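Local coordinates for protein ficolin-3 (Homo sapiens, PDB 2J5Z) that probably acts as an innate immune lectin, binding galactose through a calcium-containing fibrinogen-like recognition domain, at residues A[28-42]-A[79-93]. Sequence-based numbering, arbitrary orientation.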
ATOM      1  N   TRP A  28      -1.968   5.340  -5.889  1.00 12.99           N
ATOM      2  CA  TRP A  28      -2.224   4.677  -7.183  1.00 13.94           C
ATOM      3  C   TRP A  28      -3.561   5.116  -7.792  1.00 14.21           C
ATOM      4  O   TRP A  28      -4.614   5.076  -7.137  1.00 14.14           O
ATOM      5  CB  TRP A  28      -2.124   3.154  -7.030  1.00 14.80           C
ATOM      6  CG  TRP A  28      -0.706   2.754  -6.763  1.00 14.82           C
ATOM      7  CD1 TRP A  28      -0.093   2.646  -5.545  1.00 15.46           C
ATOM      8  CD2 TRP A  28       0.301   2.482  -7.746  1.00 15.45           C
ATOM      9  NE1 TRP A  28       1.230   2.308  -5.710  1.00 16.08           N
ATOM     10  CE2 TRP A  28       1.498   2.195  -7.049  1.00 15.91           C
ATOM     11  CE3 TRP A  28       0.297   2.415  -9.145  1.00 13.91           C
ATOM     12  CZ2 TRP A  28       2.689   1.882  -7.708  1.00 14.74           C
ATOM     13  CZ3 TRP A  28       1.479   2.094  -9.800  1.00 14.23           C
ATOM     14  CH2 TRP A  28       2.658   1.825  -9.079  1.00 14.78           C
ATOM     15  N   TYR A  29      -3.503   5.552  -9.045  1.00 15.16           N
ATOM     16  CA  TYR A  29      -4.670   6.037  -9.768  1.00 16.49           C
ATOM     17  C   TYR A  29      -4.656   5.431 -11.159  1.00 18.53           C
ATOM     18  O   TYR A  29      -3.609   5.079 -11.659  1.00 19.15           O
ATOM     19  CB  TYR A  29      -4.608   7.545  -9.936  1.00 15.77           C
ATOM     20  CG  TYR A  29      -4.799   8.322  -8.653  1.00 15.71           C
ATOM     21  CD1 TYR A  29      -6.053   8.771  -8.279  1.00 15.52           C
ATOM     22  CD2 TYR A  29      -3.721   8.596  -7.822  1.00 15.47           C
ATOM     23  CE1 TYR A  29      -6.238   9.491  -7.102  1.00 15.96           C
ATOM     24  CE2 TYR A  29      -3.889   9.307  -6.649  1.00 14.98           C
ATOM     25  CZ  TYR A  29      -5.154   9.748  -6.299  1.00 16.25           C
ATOM     26  OH  TYR A  29      -5.334  10.447  -5.131  1.00 17.01           O
ATOM     27  N   HIS A  30      -5.810   5.361 -11.803  1.00 21.28           N
ATOM     28  CA  HIS A  30      -5.835   4.929 -13.204  1.00 23.46           C
ATOM     29  C   HIS A  30      -5.830   6.110 -14.169  1.00 23.72           C
ATOM     30  O   HIS A  30      -6.575   7.081 -13.981  1.00 24.63           O
ATOM     31  CB  HIS A  30      -7.029   4.021 -13.444  1.00 25.74           C
ATOM     32  CG  HIS A  30      -6.857   2.658 -12.857  1.00 28.46           C
ATOM     33  ND1 HIS A  30      -6.614   1.543 -13.627  1.00 31.04           N
ATOM     34  CD2 HIS A  30      -6.853   2.238 -11.570  1.00 29.54           C
ATOM     35  CE1 HIS A  30      -6.492   0.488 -12.841  1.00 30.88           C
ATOM     36  NE2 HIS A  30      -6.629   0.884 -11.588  1.00 30.69           N
ATOM     37  N   LEU A  31      -4.962   6.047 -15.174  1.00 23.11           N
ATOM     38  CA  LEU A  31      -4.983   7.017 -16.260  1.00 24.10           C
ATOM     39  C   LEU A  31      -5.607   6.318 -17.454  1.00 24.80           C
ATOM     40  O   LEU A  31      -5.543   5.100 -17.557  1.00 23.61           O
ATOM     41  CB  LEU A  31      -3.574   7.454 -16.662  1.00 24.75           C
ATOM     42  CG  LEU A  31      -2.605   8.048 -15.647  1.00 25.71           C
ATOM     43  CD1 LEU A  31      -1.380   8.610 -16.355  1.00 25.09           C
ATOM     44  CD2 LEU A  31      -3.296   9.128 -14.825  1.00 25.08           C
ATOM     45  N   CYS A  32      -6.226   7.087 -18.337  1.00 25.57           N
ATOM     46  CA  CYS A  32      -6.717   6.534 -19.595  1.00 26.83           C
ATOM     47  C   CYS A  32      -5.724   6.959 -20.665  1.00 25.36           C
ATOM     48  O   CYS A  32      -5.600   8.142 -20.978  1.00 24.61           O
ATOM     49  CB  CYS A  32      -8.133   7.030 -19.914  1.00 29.14           C
ATOM     50  SG  CYS A  32      -8.999   6.052 -21.209  1.00 33.98           S
ATOM     51  N   LEU A  33      -4.980   5.987 -21.181  1.00 24.37           N
ATOM     52  CA  LEU A  33      -3.983   6.234 -22.216  1.00 23.29           C
ATOM     53  C   LEU A  33      -4.627   6.631 -23.540  1.00 22.90           C
ATOM     54  O   LEU A  33      -5.783   6.291 -23.801  1.00 22.41           O
ATOM     55  CB  LEU A  33      -3.126   4.989 -22.427  1.00 23.25           C
ATOM     56  CG  LEU A  33      -2.292   4.528 -21.226  1.00 23.61           C
ATOM     57  CD1 LEU A  33      -1.641   3.207 -21.539  1.00 23.30           C
ATOM     58  CD2 LEU A  33      -1.245   5.570 -20.907  1.00 24.00           C
ATOM     59  N   PRO A  34      -3.878   7.353 -24.380  1.00 22.18           N
ATOM     60  CA  PRO A  34      -4.396   7.817 -25.670  1.00 22.66           C
ATOM     61  C   PRO A  34      -5.056   6.695 -26.476  1.00 22.36           C
ATOM     62  O   PRO A  34      -6.051   6.937 -27.166  1.00 22.96           O
ATOM     63  CB  PRO A  34      -3.142   8.324 -26.381  1.00 22.04           C
ATOM     64  CG  PRO A  34      -2.245   8.770 -25.265  1.00 22.95           C
ATOM     65  CD  PRO A  34      -2.494   7.804 -24.142  1.00 23.05           C
ATOM     66  N   GLU A  35      -4.531   5.476 -26.376  1.00 21.87           N
ATOM     67  CA  GLU A  35      -5.095   4.349 -27.140  1.00 20.98           C
ATOM     68  C   GLU A  35      -6.357   3.756 -26.502  1.00 20.99           C
ATOM     69  O   GLU A  35      -6.934   2.805 -27.027  1.00 20.28           O
ATOM     70  CB  GLU A  35      -4.046   3.246 -27.386  1.00 20.44           C
ATOM     71  CG  GLU A  35      -3.825   2.297 -26.205  1.00 19.80           C
ATOM     72  CD  GLU A  35      -2.802   1.215 -26.504  1.00 19.97           C
ATOM     73  OE1 GLU A  35      -2.132   1.287 -27.567  1.00 17.11           O
ATOM     74  OE2 GLU A  35      -2.658   0.292 -25.668  1.00 19.66           O
ATOM     75  N   GLY A  36      -6.772   4.306 -25.365  1.00 20.66           N
ATOM     76  CA  GLY A  36      -8.000   3.858 -24.708  1.00 21.22           C
ATOM     77  C   GLY A  36      -7.812   2.677 -23.779  1.00 21.45           C
ATOM     78  O   GLY A  36      -8.723   1.868 -23.593  1.00 22.74           O
ATOM     79  N   ARG A  37      -6.626   2.575 -23.186  1.00 20.58           N
ATOM     80  CA  ARG A  37      -6.310   1.509 -22.248  1.00 19.46           C
ATOM     81  C   ARG A  37      -6.054   2.129 -20.875  1.00 19.83           C
ATOM     82  O   ARG A  37      -5.381   3.150 -20.771  1.00 19.89           O
ATOM     83  CB  ARG A  37      -5.076   0.748 -22.734  1.00 18.76           C
ATOM     84  CG  ARG A  37      -4.458  -0.208 -21.727  1.00 17.08           C
ATOM     85  CD  ARG A  37      -3.323  -1.024 -22.361  1.00 17.07           C
ATOM     86  NE  ARG A  37      -2.214  -0.227 -22.911  1.00 17.68           N
ATOM     87  CZ  ARG A  37      -1.078   0.028 -22.261  1.00 18.65           C
ATOM     88  NH1 ARG A  37      -0.906  -0.428 -21.024  1.00 19.36           N
ATOM     89  NH2 ARG A  37      -0.112   0.758 -22.835  1.00 16.93           N
ATOM     90  N   ALA A  38      -6.613   1.528 -19.833  1.00 20.95           N
ATOM     91  CA  ALA A  38      -6.424   2.049 -18.477  1.00 20.75           C
ATOM     92  C   ALA A  38      -5.104   1.560 -17.922  1.00 20.32           C
ATOM     93  O   ALA A  38      -4.740   0.399 -18.089  1.00 19.82           O
ATOM     94  CB  ALA A  38      -7.564   1.627 -17.565  1.00 22.56           C
ATOM     95  N   LEU A  39      -4.391   2.447 -17.237  1.00 19.12           N
ATOM     96  CA  LEU A  39      -3.087   2.098 -16.696  1.00 18.56           C
ATOM     97  C   LEU A  39      -3.007   2.586 -15.256  1.00 17.45           C
ATOM     98  O   LEU A  39      -3.210   3.764 -15.024  1.00 17.73           O
ATOM     99  CB  LEU A  39      -2.004   2.807 -17.513  1.00 18.24           C
ATOM    100  CG  LEU A  39      -0.546   2.661 -17.052  1.00 19.49           C
ATOM    101  CD1 LEU A  39      -0.083   1.237 -17.169  1.00 19.85           C
ATOM    102  CD2 LEU A  39       0.385   3.606 -17.811  1.00 20.64           C
ATOM    103  N   PRO A  40      -2.740   1.682 -14.293  1.00 16.99           N
ATOM    104  CA  PRO A  40      -2.475   2.151 -12.924  1.00 16.13           C
ATOM    105  C   PRO A  40      -1.114   2.836 -12.863  1.00 15.28           C
ATOM    106  O   PRO A  40      -0.131   2.318 -13.399  1.00 14.19           O
ATOM    107  CB  PRO A  40      -2.437   0.853 -12.099  1.00 16.82           C
ATOM    108  CG  PRO A  40      -2.991  -0.213 -13.013  1.00 16.61           C
ATOM    109  CD  PRO A  40      -2.652   0.218 -14.386  1.00 17.40           C
ATOM    110  N   VAL A  41      -1.055   3.988 -12.196  1.00 14.10           N
ATOM    111  CA  VAL A  41       0.193   4.730 -12.044  1.00 13.22           C
ATOM    112  C   VAL A  41       0.205   5.344 -10.658  1.00 13.09           C
ATOM    113  O   VAL A  41      -0.857   5.574 -10.075  1.00 14.29           O
ATOM    114  CB  VAL A  41       0.306   5.913 -13.052  1.00 14.03           C
ATOM    115  CG1 VAL A  41       0.237   5.409 -14.501  1.00 15.00           C
ATOM    116  CG2 VAL A  41      -0.784   6.920 -12.773  1.00 14.07           C
ATOM    117  N   PHE A  42       1.402   5.608 -10.145  1.00 12.84           N
ATOM    118  CA  PHE A  42       1.549   6.308  -8.868  1.00 12.45           C
ATOM    119  C   PHE A  42       1.677   7.791  -9.104  1.00 12.48           C
ATOM    120  O   PHE A  42       2.607   8.233  -9.789  1.00 13.84           O
ATOM    121  CB  PHE A  42       2.765   5.809  -8.089  1.00 12.37           C
ATOM    122  CG  PHE A  42       2.842   6.370  -6.700  1.00 13.36           C
ATOM    123  CD1 PHE A  42       2.222   5.711  -5.640  1.00 13.79           C
ATOM    124  CD2 PHE A  42       3.497   7.564  -6.456  1.00 13.87           C
ATOM    125  CE1 PHE A  42       2.268   6.227  -4.358  1.00 13.07           C
ATOM    126  CE2 PHE A  42       3.542   8.098  -5.161  1.00 14.30           C
ATOM    127  CZ  PHE A  42       2.928   7.413  -4.117  1.00 14.60           C
ATOM    128  N   GLN A  79       3.441  -2.546  -6.558  1.00 15.79           N
ATOM    129  CA  GLN A  79       2.840  -1.229  -6.258  1.00 15.94           C
ATOM    130  C   GLN A  79       3.271  -0.654  -4.896  1.00 17.20           C
ATOM    131  O   GLN A  79       3.493   0.554  -4.758  1.00 16.92           O
ATOM    132  CB  GLN A  79       1.311  -1.298  -6.329  1.00 16.80           C
ATOM    133  CG  GLN A  79       0.785  -1.423  -7.777  1.00 16.50           C
ATOM    134  CD  GLN A  79      -0.727  -1.401  -7.868  1.00 18.31           C
ATOM    135  OE1 GLN A  79      -1.409  -1.004  -6.931  1.00 19.74           O
ATOM    136  NE2 GLN A  79      -1.259  -1.832  -8.998  1.00 20.38           N
ATOM    137  N   GLU A  80       3.413  -1.535  -3.915  1.00 18.01           N
ATOM    138  CA  GLU A  80       3.725  -1.151  -2.531  1.00 20.18           C
ATOM    139  C   GLU A  80       5.173  -0.717  -2.358  1.00 20.16           C
ATOM    140  O   GLU A  80       5.530  -0.056  -1.365  1.00 20.23           O
ATOM    141  CB  GLU A  80       3.477  -2.370  -1.634  1.00 21.90           C
ATOM    142  CG  GLU A  80       3.531  -2.132  -0.149  0.50 24.62           C
ATOM    143  CD  GLU A  80       3.410  -3.433   0.628  0.50 25.57           C
ATOM    144  OE1 GLU A  80       4.072  -4.423   0.241  0.50 26.10           O
ATOM    145  OE2 GLU A  80       2.652  -3.466   1.620  0.50 27.47           O
ATOM    146  N   SER A  81       6.023  -1.104  -3.304  1.00 18.91           N
ATOM    147  CA  SER A  81       7.446  -0.855  -3.149  1.00 18.77           C
ATOM    148  C   SER A  81       8.095  -0.428  -4.463  1.00 19.04           C
ATOM    149  O   SER A  81       7.809   0.656  -4.986  1.00 21.16           O
ATOM    150  CB  SER A  81       8.156  -2.072  -2.525  1.00 18.28           C
ATOM    151  OG  SER A  81       8.132  -3.230  -3.353  1.00 17.79           O
ATOM    152  N   GLU A  82       8.930  -1.297  -5.011  1.00 17.43           N
ATOM    153  CA  GLU A  82       9.784  -0.942  -6.140  1.00 15.69           C
ATOM    154  C   GLU A  82       9.169  -1.368  -7.466  1.00 14.97           C
ATOM    155  O   GLU A  82       8.557  -2.434  -7.551  1.00 14.24           O
ATOM    156  CB  GLU A  82      11.144  -1.596  -5.958  1.00 16.47           C
ATOM    157  CG  GLU A  82      11.799  -1.251  -4.628  1.00 16.46           C
ATOM    158  CD  GLU A  82      13.190  -1.833  -4.516  1.00 17.99           C
ATOM    159  OE1 GLU A  82      13.382  -2.997  -4.915  1.00 19.49           O
ATOM    160  OE2 GLU A  82      14.098  -1.110  -4.065  1.00 17.87           O
ATOM    161  N   PHE A  83       9.323  -0.532  -8.498  1.00 13.72           N
ATOM    162  CA  PHE A  83       8.791  -0.881  -9.814  1.00 12.42           C
ATOM    163  C   PHE A  83       9.424  -0.099 -10.957  1.00 12.54           C
ATOM    164  O   PHE A  83      10.101   0.913 -10.743  1.00 11.66           O
ATOM    165  CB  PHE A  83       7.273  -0.652  -9.860  1.00 13.70           C
ATOM    166  CG  PHE A  83       6.874   0.764  -9.588  1.00 13.39           C
ATOM    167  CD1 PHE A  83       6.836   1.700 -10.615  1.00 14.90           C
ATOM    168  CD2 PHE A  83       6.533   1.166  -8.297  1.00 12.71           C
ATOM    169  CE1 PHE A  83       6.474   3.004 -10.356  1.00 14.57           C
ATOM    170  CE2 PHE A  83       6.160   2.458  -8.036  1.00 14.93           C
ATOM    171  CZ  PHE A  83       6.138   3.389  -9.051  1.00 13.22           C
ATOM    172  N   TRP A  84       9.202  -0.611 -12.167  1.00 11.19           N
ATOM    173  CA  TRP A  84       9.462   0.109 -13.418  1.00 10.94           C
ATOM    174  C   TRP A  84       8.142   0.074 -14.193  1.00 10.54           C
ATOM    175  O   TRP A  84       7.613  -1.004 -14.468  1.00 11.23           O
ATOM    176  CB  TRP A  84      10.573  -0.597 -14.210  1.00 10.97           C
ATOM    177  CG  TRP A  84      10.830   0.019 -15.554  1.00 12.67           C
ATOM    178  CD1 TRP A  84      10.359  -0.411 -16.767  1.00 12.05           C
ATOM    179  CD2 TRP A  84      11.613   1.190 -15.813  1.00 11.68           C
ATOM    180  NE1 TRP A  84      10.817   0.425 -17.771  1.00 12.69           N
ATOM    181  CE2 TRP A  84      11.595   1.407 -17.209  1.00 12.03           C
ATOM    182  CE3 TRP A  84      12.348   2.061 -15.000  1.00 12.14           C
ATOM    183  CZ2 TRP A  84      12.272   2.479 -17.811  1.00 10.57           C
ATOM    184  CZ3 TRP A  84      13.027   3.125 -15.600  1.00 13.37           C
ATOM    185  CH2 TRP A  84      12.982   3.321 -16.985  1.00 12.30           C
ATOM    186  N   LEU A  85       7.599   1.235 -14.562  1.00 10.44           N
ATOM    187  CA  LEU A  85       6.250   1.289 -15.128  1.00 10.40           C
ATOM    188  C   LEU A  85       6.145   0.552 -16.467  1.00 11.11           C
ATOM    189  O   LEU A  85       5.091  -0.004 -16.795  1.00 11.30           O
ATOM    190  CB  LEU A  85       5.817   2.749 -15.328  1.00 11.19           C
ATOM    191  CG  LEU A  85       4.379   2.970 -15.788  1.00 12.31           C
ATOM    192  CD1 LEU A  85       3.369   2.488 -14.752  1.00 13.44           C
ATOM    193  CD2 LEU A  85       4.179   4.473 -16.074  1.00 13.25           C
ATOM    194  N   GLY A  86       7.238   0.566 -17.229  1.00 11.82           N
ATOM    195  CA  GLY A  86       7.299  -0.098 -18.532  1.00 12.06           C
ATOM    196  C   GLY A  86       7.574   0.845 -19.688  1.00 13.26           C
ATOM    197  O   GLY A  86       6.967   1.901 -19.800  1.00 12.51           O
ATOM    198  N   ASN A  87       8.487   0.450 -20.563  1.00 14.25           N
ATOM    199  CA  ASN A  87       8.890   1.313 -21.667  1.00 14.01           C
ATOM    200  C   ASN A  87       7.769   1.600 -22.649  1.00 13.58           C
ATOM    201  O   ASN A  87       7.644   2.724 -23.146  1.00 12.48           O
ATOM    202  CB  ASN A  87      10.085   0.702 -22.399  1.00 14.61           C
ATOM    203  CG  ASN A  87      11.341   0.694 -21.556  1.00 15.40           C
ATOM    204  OD1 ASN A  87      11.444   1.416 -20.567  1.00 16.92           O
ATOM    205  ND2 ASN A  87      12.303  -0.127 -21.945  1.00 15.88           N
ATOM    206  N   GLU A  88       6.941   0.592 -22.939  1.00 13.67           N
ATOM    207  CA  GLU A  88       5.828   0.830 -23.851  1.00 13.45           C
ATOM    208  C   GLU A  88       4.816   1.840 -23.284  1.00 13.10           C
ATOM    209  O   GLU A  88       4.349   2.726 -24.002  1.00 13.69           O
ATOM    210  CB  GLU A  88       5.163  -0.486 -24.279  1.00 14.78           C
ATOM    211  CG  GLU A  88       4.033  -0.308 -25.270  1.00 14.08           C
ATOM    212  CD  GLU A  88       4.480   0.241 -26.640  1.00 15.51           C
ATOM    213  OE1 GLU A  88       5.684   0.128 -26.991  1.00 14.89           O
ATOM    214  OE2 GLU A  88       3.597   0.754 -27.376  1.00 14.59           O
ATOM    215  N   ASN A  89       4.519   1.732 -21.991  1.00 12.79           N
ATOM    216  CA  ASN A  89       3.687   2.717 -21.290  1.00 12.92           C
ATOM    217  C   ASN A  89       4.305   4.117 -21.388  1.00 12.45           C
ATOM    218  O   ASN A  89       3.626   5.103 -21.734  1.00 12.37           O
ATOM    219  CB  ASN A  89       3.511   2.293 -19.822  1.00 13.25           C
ATOM    220  CG  ASN A  89       2.573   1.116 -19.673  1.00 13.79           C
ATOM    221  OD1 ASN A  89       1.600   1.000 -20.420  1.00 14.14           O
ATOM    222  ND2 ASN A  89       2.850   0.239 -18.704  1.00 14.48           N
ATOM    223  N   LEU A  90       5.603   4.201 -21.121  1.00 12.81           N
ATOM    224  CA  LEU A  90       6.315   5.483 -21.177  1.00 11.87           C
ATOM    225  C   LEU A  90       6.319   6.072 -22.585  1.00 11.86           C
ATOM    226  O   LEU A  90       6.092   7.274 -22.775  1.00 11.04           O
ATOM    227  CB  LEU A  90       7.750   5.338 -20.652  1.00 12.75           C
ATOM    228  CG  LEU A  90       7.857   5.174 -19.126  1.00 13.28           C
ATOM    229  CD1 LEU A  90       9.236   4.694 -18.679  1.00 13.35           C
ATOM    230  CD2 LEU A  90       7.496   6.479 -18.391  1.00 14.07           C
ATOM    231  N   HIS A  91       6.556   5.229 -23.592  1.00 11.88           N
ATOM    232  CA  HIS A  91       6.426   5.725 -24.958  1.00 12.24           C
ATOM    233  C   HIS A  91       5.022   6.263 -25.253  1.00 12.45           C
ATOM    234  O   HIS A  91       4.862   7.343 -25.845  1.00 12.42           O
ATOM    235  CB  HIS A  91       6.758   4.615 -25.969  1.00 13.18           C
ATOM    236  CG  HIS A  91       6.504   5.029 -27.383  1.00 15.07           C
ATOM    237  ND1 HIS A  91       5.466   4.524 -28.142  1.00 18.18           N
ATOM    238  CD2 HIS A  91       7.127   5.946 -28.158  1.00 15.22           C
ATOM    239  CE1 HIS A  91       5.478   5.098 -29.334  1.00 16.55           C
ATOM    240  NE2 HIS A  91       6.476   5.963 -29.371  1.00 19.99           N
ATOM    241  N   GLN A  92       3.992   5.509 -24.872  1.00 12.99           N
ATOM    242  CA  GLN A  92       2.614   5.943 -25.134  1.00 13.86           C
ATOM    243  C   GLN A  92       2.253   7.233 -24.396  1.00 14.92           C
ATOM    244  O   GLN A  92       1.627   8.136 -24.974  1.00 16.19           O
ATOM    245  CB  GLN A  92       1.619   4.812 -24.819  1.00 13.15           C
ATOM    246  CG  GLN A  92       1.692   3.702 -25.887  1.00 15.49           C
ATOM    247  CD  GLN A  92       0.782   2.537 -25.598  1.00 16.08           C
ATOM    248  OE1 GLN A  92      -0.216   2.674 -24.891  1.00 14.93           O
ATOM    249  NE2 GLN A  92       1.099   1.385 -26.179  1.00 15.99           N
ATOM    250  N   LEU A  93       2.690   7.339 -23.146  1.00 15.19           N
ATOM    251  CA  LEU A  93       2.408   8.534 -22.350  1.00 16.44           C
ATOM    252  C   LEU A  93       3.099   9.761 -22.927  1.00 16.82           C
ATOM    253  O   LEU A  93       2.514  10.845 -22.972  1.00 17.40           O
ATOM    254  CB  LEU A  93       2.869   8.352 -20.904  1.00 17.29           C
ATOM    255  CG  LEU A  93       2.019   7.492 -19.976  1.00 17.83           C
ATOM    256  CD1 LEU A  93       2.872   7.051 -18.808  1.00 18.72           C
ATOM    257  CD2 LEU A  93       0.758   8.237 -19.510  1.00 18.49           C
TER
HETATM  258  O   HOH W   1      -0.402  -1.273 -25.910  1.00 17.97           O
HETATM  259  O   HOH W   2      -1.711   4.954 -25.538  1.00 18.22           O
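Two torsions set the Arg37 guanidinium before the helix that starts after Gly86: CG stands trans to the backbone N (chi1 168°), and a bend at chi3 (59°) swings the planar head toward Asn89 and Gln92. There Arg37 NH1 and NH2 both close on one atom, Asn89 OD1, at 2.9 and 3.0 Å, an end-on grip with the oxygen lying close to the guanidinium plane. Arg37 NH2 also donates to Gln92 OE1 (2.8 Å), this time from above the amide plane. Within the hairpin loop, Glu35 OE2 takes the NE-H of Arg37 in a salt bridge, while Leu33 CD1 lies against one guanidinium face. A bond from Asn89 ND2 to Leu85 O (3.0 Å) fixes which end of the amide faces Arg37, presenting OD1. Two waters stitch Glu35 to Gln92, one between OE2 and NE2, the other between the backbone N and OE1. In this fibrinogen-like domain the hairpin of strands 28-32 and 38-44, joined by a loop with a type I turn at Leu33 to Gly36, rests on helix 87-94. Leu93 CD2 meets Leu33 CD2 at 3.6 Å and also touches Leu31 CD1, and Leu39 packs its methyls on the Asn89 amide. At the hairpin's other end Trp28 is sandwiched, Gln79 CG 3.7 Å above the centre of its six-membered ring and Phe42 CB over the opposite face. The edge of Trp28 points at the face of Phe83 in a T-shaped pair, planes at 63°, while Trp28 NE1 gives Gln79 O a weak bond. Leu25 of a second subunit packs on both Trp28 and Gln79, placing this end at the trimer interface.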